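Local coordinates for HpcH/HpaI aldolase/citrate lyase family protein (Burkholderia cenocepacia, PDB 4MF4), which belongs to the HpcH/HpaI aldolase/citrate lyase family, is built on a TIM-barrel fold and assembles from six copies of the chain, at residues 195-200 with 206-211; 30-35 with 41-46; 113-118 with 178-183; 83-88 with 94-99. All blocks are in the same frame, centred on the assembly; numbering follows the deposited sequence.

Contact 1. Residues 195-200 with 206-211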
# COMPACT_ATOMS: atom_id res chain seq x y z
N ALA A 195 -1.19 4.17 35.79
CA ALA A 195 0.21 3.76 35.69
C ALA A 195 1.17 4.83 36.23
O ALA A 195 2.09 4.52 37.00
CB ALA A 195 0.56 3.40 34.25
N SER A 196 1.01 6.09 35.85
CA SER A 196 1.97 7.11 36.33
C SER A 196 1.86 7.36 37.83
O SER A 196 2.84 7.76 38.48
CB SER A 196 1.86 8.43 35.60
OG SER A 196 2.53 9.42 36.36
N LEU A 197 0.69 7.10 38.42
CA LEU A 197 0.57 7.30 39.84
C LEU A 197 1.01 6.06 40.62
O LEU A 197 0.87 6.04 41.84
CB LEU A 197 -0.87 7.68 40.23
CG LEU A 197 -1.47 8.89 39.52
CD1 LEU A 197 -2.97 9.02 39.78
CD2 LEU A 197 -0.79 10.18 39.95
N GLY A 198 1.50 5.02 39.94
CA GLY A 198 2.05 3.85 40.61
C GLY A 198 1.05 2.73 40.77
O GLY A 198 1.25 1.85 41.58
N HIS A 199 0.00 2.75 39.95
CA HIS A 199 -1.15 1.86 40.09
C HIS A 199 -1.53 1.23 38.77
O HIS A 199 -2.68 1.15 38.39
CB HIS A 199 -2.33 2.67 40.68
CG HIS A 199 -2.11 3.01 42.11
ND1 HIS A 199 -1.69 4.25 42.52
CD2 HIS A 199 -2.13 2.23 43.21
CE1 HIS A 199 -1.52 4.24 43.83
NE2 HIS A 199 -1.77 3.02 44.27
N LEU A 200 -0.51 0.78 38.05
CA LEU A 200 -0.69 0.09 36.80
C LEU A 200 -1.76 -1.00 36.87
O LEU A 200 -1.70 -1.86 37.75
CB LEU A 200 0.64 -0.53 36.41
CG LEU A 200 0.73 -1.37 35.15
CD1 LEU A 200 0.73 -0.51 33.90
CD2 LEU A 200 2.00 -2.21 35.21
N PRO A 206 -8.15 4.28 44.99
CA PRO A 206 -8.66 5.58 45.46
C PRO A 206 -7.81 6.81 45.10
O PRO A 206 -8.33 7.92 44.94
CB PRO A 206 -8.75 5.40 46.99
CG PRO A 206 -8.43 3.97 47.28
CD PRO A 206 -8.34 3.21 46.00
N ASP A 207 -6.50 6.63 45.03
CA ASP A 207 -5.63 7.72 44.70
C ASP A 207 -5.79 8.08 43.24
O ASP A 207 -5.71 9.24 42.89
CB ASP A 207 -4.19 7.35 44.99
CG ASP A 207 -3.92 7.26 46.47
OD1 ASP A 207 -4.77 7.71 47.28
OD2 ASP A 207 -2.85 6.76 46.82
N VAL A 208 -6.05 7.08 42.39
CA VAL A 208 -6.34 7.34 40.98
C VAL A 208 -7.70 8.03 40.84
O VAL A 208 -7.83 9.00 40.05
CB VAL A 208 -6.33 6.07 40.13
CG1 VAL A 208 -6.68 6.42 38.68
CG2 VAL A 208 -4.98 5.39 40.18
N GLU A 209 -8.69 7.58 41.60
CA GLU A 209 -10.04 8.23 41.57
C GLU A 209 -9.94 9.67 42.06
O GLU A 209 -10.57 10.54 41.49
CB GLU A 209 -11.13 7.41 42.31
CG GLU A 209 -11.41 6.10 41.56
CD GLU A 209 -12.64 5.31 42.02
OE1 GLU A 209 -13.03 5.38 43.20
OE2 GLU A 209 -13.18 4.56 41.19
N THR A 210 -9.10 9.92 43.07
CA THR A 210 -8.85 11.27 43.56
C THR A 210 -8.20 12.18 42.52
O THR A 210 -8.60 13.35 42.37
CB THR A 210 -7.96 11.25 44.83
OG1 THR A 210 -8.63 10.53 45.87
CG2 THR A 210 -7.67 12.64 45.32
N ALA A 211 -7.22 11.65 41.78
CA ALA A 211 -6.61 12.41 40.75
C ALA A 211 -7.63 12.75 39.65
O ALA A 211 -7.70 13.91 39.21
CB ALA A 211 -5.42 11.68 40.18

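Contact 2. Residues 30-35 with 41-46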
# COMPACT_ATOMS: atom_id res chain seq x y z
N LEU A 30 -15.91 7.43 19.60
CA LEU A 30 -15.44 6.07 19.53
C LEU A 30 -13.96 6.17 19.11
O LEU A 30 -13.65 7.00 18.27
CB LEU A 30 -16.27 5.37 18.45
CG LEU A 30 -16.23 3.87 18.31
CD1 LEU A 30 -16.76 3.16 19.59
CD2 LEU A 30 -17.06 3.49 17.08
N TRP A 31 -13.09 5.35 19.72
CA TRP A 31 -11.68 5.24 19.37
C TRP A 31 -11.52 4.33 18.16
O TRP A 31 -12.11 3.23 18.13
CB TRP A 31 -10.91 4.60 20.53
CG TRP A 31 -9.58 5.17 20.74
CD1 TRP A 31 -8.39 4.58 20.49
CD2 TRP A 31 -9.30 6.46 21.29
NE1 TRP A 31 -7.37 5.45 20.83
CE2 TRP A 31 -7.92 6.61 21.31
CE3 TRP A 31 -10.10 7.52 21.74
CZ2 TRP A 31 -7.30 7.75 21.80
CZ3 TRP A 31 -9.49 8.66 22.20
CH2 TRP A 31 -8.10 8.78 22.23
N LEU A 32 -10.75 4.80 17.17
CA LEU A 32 -10.48 4.00 16.00
C LEU A 32 -9.02 3.54 16.02
O LEU A 32 -8.13 4.32 15.71
CB LEU A 32 -10.77 4.77 14.71
CG LEU A 32 -12.14 5.42 14.55
CD1 LEU A 32 -12.19 6.13 13.20
CD2 LEU A 32 -13.26 4.41 14.67
N SER A 33 -8.84 2.27 16.38
CA SER A 33 -7.54 1.57 16.47
C SER A 33 -7.23 0.62 15.29
O SER A 33 -6.06 0.28 15.07
CB SER A 33 -7.50 0.70 17.73
OG SER A 33 -7.77 1.48 18.89
N LEU A 34 -8.25 0.18 14.55
CA LEU A 34 -8.05 -0.87 13.56
C LEU A 34 -7.29 -0.41 12.31
O LEU A 34 -6.73 -1.25 11.59
CB LEU A 34 -9.40 -1.51 13.14
CG LEU A 34 -10.18 -2.38 14.14
CD1 LEU A 34 -11.61 -2.58 13.59
CD2 LEU A 34 -9.43 -3.68 14.35
N GLY A 35 -7.23 0.89 12.07
CA GLY A 35 -6.48 1.39 10.92
C GLY A 35 -7.08 1.11 9.55
O GLY A 35 -6.37 1.04 8.54
N GLU A 41 -15.35 4.29 7.63
CA GLU A 41 -16.52 4.69 6.86
C GLU A 41 -17.77 4.04 7.42
O GLU A 41 -18.78 4.73 7.67
CB GLU A 41 -16.41 4.37 5.37
CG GLU A 41 -17.54 5.04 4.60
CD GLU A 41 -17.46 4.94 3.11
OE1 GLU A 41 -16.54 4.29 2.55
OE2 GLU A 41 -18.37 5.55 2.48
N ALA A 42 -17.70 2.73 7.72
CA ALA A 42 -18.83 2.08 8.41
C ALA A 42 -19.20 2.79 9.72
O ALA A 42 -20.36 3.13 9.96
CB ALA A 42 -18.55 0.59 8.61
N LEU A 43 -18.23 3.02 10.60
CA LEU A 43 -18.49 3.66 11.89
C LEU A 43 -18.98 5.11 11.81
O LEU A 43 -19.66 5.60 12.72
CB LEU A 43 -17.29 3.48 12.84
CG LEU A 43 -17.08 2.03 13.25
CD1 LEU A 43 -15.75 1.84 13.99
CD2 LEU A 43 -18.24 1.54 14.13
N ALA A 44 -18.66 5.80 10.73
CA ALA A 44 -19.25 7.09 10.42
C ALA A 44 -20.78 7.06 10.30
O ALA A 44 -21.42 8.14 10.36
CB ALA A 44 -18.61 7.70 9.18
N HIS A 45 -21.37 5.86 10.24
CA HIS A 45 -22.82 5.65 10.21
C HIS A 45 -23.36 5.22 11.59
O HIS A 45 -24.52 4.88 11.72
CB HIS A 45 -23.20 4.57 9.18
CG HIS A 45 -22.97 4.96 7.77
ND1 HIS A 45 -23.99 5.42 6.95
CD2 HIS A 45 -21.85 5.01 7.02
CE1 HIS A 45 -23.50 5.68 5.75
NE2 HIS A 45 -22.20 5.46 5.77
N ALA A 46 -22.53 5.24 12.62
CA ALA A 46 -22.90 4.68 13.90
C ALA A 46 -23.55 5.70 14.86
O ALA A 46 -23.98 5.33 15.94
CB ALA A 46 -21.69 4.03 14.56

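Contact 3. Residues 113-118 with 178-183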
# COMPACT_ATOMS: atom_id res chain seq x y z
N ASP A 113 3.30 25.03 30.27
CA ASP A 113 4.22 25.24 29.10
C ASP A 113 4.03 24.22 28.00
O ASP A 113 3.99 24.59 26.87
CB ASP A 113 5.70 25.30 29.49
CG ASP A 113 6.06 26.62 30.14
OD1 ASP A 113 5.16 27.48 30.22
OD2 ASP A 113 7.22 26.81 30.55
N ASP A 114 3.88 22.95 28.34
CA ASP A 114 3.57 21.93 27.34
C ASP A 114 2.27 22.27 26.59
O ASP A 114 2.19 22.12 25.40
CB ASP A 114 3.33 20.55 28.02
CG ASP A 114 4.59 19.92 28.62
OD1 ASP A 114 5.71 20.40 28.38
OD2 ASP A 114 4.43 18.96 29.38
N ALA A 115 1.23 22.63 27.33
CA ALA A 115 -0.10 22.93 26.76
C ALA A 115 -0.02 24.15 25.83
O ALA A 115 -0.52 24.11 24.70
CB ALA A 115 -1.10 23.20 27.89
N ALA A 116 0.63 25.21 26.31
CA ALA A 116 0.86 26.41 25.48
C ALA A 116 1.65 26.09 24.19
O ALA A 116 1.33 26.61 23.14
CB ALA A 116 1.61 27.48 26.28
N HIS A 117 2.67 25.26 24.29
CA HIS A 117 3.47 24.87 23.10
C HIS A 117 2.58 24.10 22.09
O HIS A 117 2.58 24.37 20.92
CB HIS A 117 4.69 24.06 23.52
CG HIS A 117 5.56 23.66 22.36
ND1 HIS A 117 5.80 22.34 22.03
CD2 HIS A 117 6.19 24.40 21.43
CE1 HIS A 117 6.59 22.29 20.97
NE2 HIS A 117 6.82 23.52 20.57
N ALA A 118 1.75 23.20 22.59
CA ALA A 118 0.85 22.40 21.79
C ALA A 118 -0.08 23.31 21.02
O ALA A 118 -0.21 23.19 19.80
CB ALA A 118 0.06 21.45 22.70
N ALA A 178 -5.60 24.09 32.51
CA ALA A 178 -6.95 24.49 32.13
C ALA A 178 -7.08 25.98 31.76
O ALA A 178 -7.86 26.32 30.87
CB ALA A 178 -7.91 24.17 33.24
N ALA A 179 -6.32 26.83 32.44
CA ALA A 179 -6.36 28.28 32.19
C ALA A 179 -5.50 28.69 31.00
O ALA A 179 -5.50 29.86 30.63
CB ALA A 179 -5.90 29.03 33.42
N THR A 180 -4.79 27.75 30.38
CA THR A 180 -4.00 28.07 29.17
C THR A 180 -4.91 28.42 27.99
O THR A 180 -5.73 27.58 27.54
CB THR A 180 -3.08 26.89 28.77
OG1 THR A 180 -2.16 26.63 29.83
CG2 THR A 180 -2.31 27.16 27.51
N PRO A 181 -4.77 29.65 27.44
CA PRO A 181 -5.64 29.99 26.31
C PRO A 181 -5.45 29.03 25.12
O PRO A 181 -4.33 28.62 24.80
CB PRO A 181 -5.19 31.42 25.95
CG PRO A 181 -4.69 31.99 27.23
CD PRO A 181 -4.00 30.83 27.91
N GLY A 182 -6.53 28.66 24.48
CA GLY A 182 -6.45 27.70 23.40
C GLY A 182 -6.63 26.23 23.77
O GLY A 182 -6.72 25.38 22.89
N VAL A 183 -6.67 25.91 25.07
CA VAL A 183 -7.00 24.55 25.53
C VAL A 183 -8.53 24.41 25.54
O VAL A 183 -9.20 25.07 26.32
CB VAL A 183 -6.43 24.26 26.94
CG1 VAL A 183 -7.06 23.00 27.56
CG2 VAL A 183 -4.94 24.12 26.86

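Contact 4. Residues 83-88 with 94-99. With EDO (1,2-ethanediol), chain G.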
# COMPACT_ATOMS: atom_id res chain seq x y z
N VAL A 83 -7.91 13.66 15.77
CA VAL A 83 -6.65 12.91 15.60
C VAL A 83 -5.81 12.99 16.86
O VAL A 83 -5.53 14.09 17.35
CB VAL A 83 -5.84 13.41 14.36
CG1 VAL A 83 -4.45 12.77 14.31
CG2 VAL A 83 -6.58 13.08 13.07
N ARG A 84 -5.44 11.84 17.44
CA ARG A 84 -4.42 11.88 18.52
C ARG A 84 -3.02 11.71 17.93
O ARG A 84 -2.71 10.61 17.43
CB ARG A 84 -4.63 10.84 19.60
CG ARG A 84 -3.45 10.84 20.60
CD ARG A 84 -3.80 10.20 21.91
NE ARG A 84 -3.85 8.75 21.80
CZ ARG A 84 -4.02 7.90 22.81
NH1 ARG A 84 -4.22 8.32 24.07
NH2 ARG A 84 -4.04 6.60 22.56
N VAL A 85 -2.19 12.77 17.99
CA VAL A 85 -0.86 12.71 17.41
C VAL A 85 0.06 11.88 18.31
O VAL A 85 -0.26 11.66 19.49
CB VAL A 85 -0.25 14.10 17.11
CG1 VAL A 85 -1.12 14.85 16.11
CG2 VAL A 85 -0.00 14.92 18.37
N PRO A 86 1.16 11.36 17.74
CA PRO A 86 2.06 10.51 18.52
C PRO A 86 2.82 11.26 19.62
O PRO A 86 3.09 10.68 20.66
CB PRO A 86 3.06 9.98 17.47
CG PRO A 86 2.44 10.26 16.15
CD PRO A 86 1.65 11.53 16.37
N ALA A 87 3.15 12.54 19.36
CA ALA A 87 4.03 13.33 20.23
C ALA A 87 3.90 14.80 19.81
O ALA A 87 3.34 15.12 18.77
CB ALA A 87 5.48 12.89 20.07
N ARG A 88 4.43 15.69 20.62
CA ARG A 88 4.30 17.11 20.37
C ARG A 88 5.50 17.62 19.56
O ARG A 88 6.26 18.43 20.05
CB ARG A 88 4.19 17.82 21.71
CG ARG A 88 3.43 19.11 21.66
CD ARG A 88 3.31 19.66 23.05
NE ARG A 88 4.60 20.05 23.56
CZ ARG A 88 5.27 19.41 24.51
NH1 ARG A 88 4.75 18.37 25.15
NH2 ARG A 88 6.44 19.90 24.86
N LYS A 94 2.05 19.35 11.99
CA LYS A 94 1.93 19.83 10.64
C LYS A 94 1.27 18.78 9.74
O LYS A 94 0.34 19.09 9.02
CB LYS A 94 3.36 20.11 10.16
CG LYS A 94 3.53 21.01 9.00
CD LYS A 94 5.01 21.36 8.85
CE LYS A 94 5.49 22.32 9.90
NZ LYS A 94 6.99 22.31 9.92
N ARG A 95 1.76 17.55 9.77
CA ARG A 95 1.15 16.45 8.98
C ARG A 95 -0.37 16.30 9.26
O ARG A 95 -1.18 16.21 8.34
CB ARG A 95 1.86 15.12 9.23
CG ARG A 95 3.24 14.96 8.60
CD ARG A 95 3.26 15.02 7.11
NE ARG A 95 4.58 14.65 6.56
CZ ARG A 95 5.04 13.41 6.41
NH1 ARG A 95 4.35 12.35 6.84
NH2 ARG A 95 6.24 13.22 5.87
N ALA A 96 -0.75 16.28 10.52
CA ALA A 96 -2.16 16.07 10.86
C ALA A 96 -3.02 17.27 10.43
O ALA A 96 -4.05 17.10 9.82
CB ALA A 96 -2.30 15.83 12.35
N LEU A 97 -2.56 18.47 10.70
CA LEU A 97 -3.31 19.67 10.28
C LEU A 97 -3.36 19.80 8.76
O LEU A 97 -4.43 20.10 8.19
CB LEU A 97 -2.70 20.95 10.87
CG LEU A 97 -2.84 21.10 12.39
CD1 LEU A 97 -2.15 22.39 12.78
CD2 LEU A 97 -4.26 21.09 12.90
N ASP A 98 -2.24 19.58 8.09
CA ASP A 98 -2.29 19.64 6.63
C ASP A 98 -3.27 18.63 5.98
O ASP A 98 -3.87 18.93 4.95
CB ASP A 98 -0.88 19.48 6.05
CG ASP A 98 0.00 20.72 6.26
OD1 ASP A 98 -0.47 21.83 6.63
OD2 ASP A 98 1.21 20.58 5.99
N ALA A 99 -3.43 17.46 6.58
CA ALA A 99 -4.31 16.40 6.10
C ALA A 99 -5.80 16.73 6.33
O ALA A 99 -6.69 16.04 5.81
CB ALA A 99 -3.98 15.08 6.77
C1 EDO G . -7.01 6.11 25.13
O1 EDO G . -6.76 6.63 26.46
C2 EDO G . -6.37 4.75 24.88
O2 EDO G . -4.96 4.92 24.66

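Contact 1. Residues 195-200 with 206-211
L197 meets V208 and A211 through a single methyl. Its CD1 lies 3.6 Å from A211 CB and 4.0 Å from V208 CA, so it rests on the surface of helix 206-222 between two side chains one turn apart. The torsions explain the reach: CG sits beside the backbone N (chi1 -55°) and the chain is then extended toward the helix. V208 answers with CG2, which is 3.8 Å from H199 CB and 4.2 Å from L197 CD1; this one methyl therefore touches both residues that flank G198. H199 runs past V208 in the opposite direction and carries its ring on to D207, where CE1 is 4.1 Å from OD2. Ring and carboxylate planes stand 79° apart, and the nearest ionisable atoms, H199 NE2 and D207 OD2, are 4.7 Å apart and not in contact. G198, at positive phi (95°), closes helix 190-196 with a Schellman motif, which is consistent with L197 and H199 both facing helix 206-222. H205, in the connecting loop, stacks on the H199 ring. Cohesion thus comes from methyl packing; any attraction between H199 and the D207 carboxylate would be loose and would depend on the histidine's charge.

Contact 2. Residues 30-35 with 41-46
L43 is met by two leucines of strand 27-32, L30 and L32, and every close approach across the contact is between methyl or methine carbons. L43 CD1 lies 3.6 Å from L32 CD2, while L30 CD2 touches both L43 methyls, CD1 and CD2, at 3.7 Å each. The approaches differ in direction. L30, with CG anti to its backbone N (chi1 -168°), crosses L43 at about a right angle, whereas L32, with CG beside the N (chi1 -53°), runs past it in the opposite direction. Both strand leucines point toward the helix.

The backbone of L30 and L32 is taken up by strand 50-54, through W50 and C52. In the other segment A46 N donates to L43 O at 2.9 Å, the bond that closes a type I turn from L43 to A46.

Polar partners surround the leucines. W31, between the two on the strand, bonds through NE1 to D54 and meets F229 edge-to-face. D252, which accepts from the backbone N of S33 and L34, also touches L32 and L43 with its side chain. T260 of the third subunit packs on both L30 and L43.

Within this beta-alpha-beta unit the strand and helix segments meet through leucine side chains alone, so their contact probably rests on dispersion and the exclusion of water.

Contact 3. Residues 113-118 with 178-183
T180 points at helix 112-121 with its methyl rather than its hydroxyl foremost. CG2 is anti to the backbone N, which brings it to 3.7 Å from A116 N and 3.8 Å from A116 CA, so the methyl lies against the helix backbone. The side chain of A116 stands a little further off, its CB 4.1 Å from T180 CG2. A115 points more directly across: its CB faces both T180 OG1 and V183 CG2, each at 4.1 Å, and so is met by two residues from opposite ends of one turn. In the TIM barrel, helix 112-121 follows the fourth strand, 103-106, while 178-183 leads from helix 174-178 into the sixth, 185-188; the contact therefore joins the helical layer of one unit to the return loop of the next, about 60 residues later. The approach of 6.3 Å between A116 CA and T180 CA is consistent with the small alanine side chains. The loop is shaped by a type II turn from T180 to V183, with V183 N bonded to T180 O at 3.1 Å and G182 at positive phi (92°). Beside A115, the T180 hydroxyl is not left unbonded: OG1 is hydrogen-bonded to the backbone O of R176 in the preceding helix.

Contact 4. Residues 83-88 with 94-99
Strand 80-84 and helix 90-98 form the first two elements of a beta-alpha-beta unit of the TIM barrel, and they meet where V83 and V85 close on A96. The evidence is two methyl approaches to one atom: V83 CG1 lies 4.2 Å, and V85 CG1 4.1 Å, from A96 CB. With one residue, R84, between the two valines, A96 CB faces the gap between them, and the V83 and A96 CA atoms come within 7.3 Å. V85, just past the end of the strand, has CG1 anti to its carbonyl carbon (chi1 -60°), which directs that branch to the helix. The contact is small, 80 Å² in all, buried and wholly apolar.

R84 runs the other way and carries the polar chemistry. Its chain leaves the backbone extended, with CG anti to N, and bends at chi3 (75°) before the guanidinium. NH2 donates to O2 of a 1,2-ethanediol at 2.8 Å in a fairly straight bond (162°), with the oxygen at the edge and in the plane of the group. NE forms a salt bridge with D54 and NH1 a hydrogen bond with Q164, so each guanidinium nitrogen has a partner, which should restrict its rotation. The diol probably came from the crystallisation liquor.

Backbone bonds place strand 80-84 between 50-54, reached from R84, and 103-106, reached from V83. On the outer side of helix 90-98, K94 and R95 form salt bridges with E56 and D61 of the fifth subunit.

Contacts 2 and 4 are corresponding strand-to-helix packings in two beta-alpha-beta units of one barrel, with centres 18 Å apart. They meet on the inner side, where W31 CZ2 lies 3.4 Å from R84 CZ. The 1,2-ethanediol is beside both residues: its C1 is 3.7 Å from W31 CZ2. Contact 3, centred 17 Å from contact 4, is linked to it through R88, whose NE is 3.0 Å from H117 ND1, a probable hydrogen bond. Contacts 2 and 3 lie on opposite sides of the chain's centre. Contact 1 stands apart, its nearest atoms about 12 Å from contacts 3 and 4 and about 15 Å from contact 2.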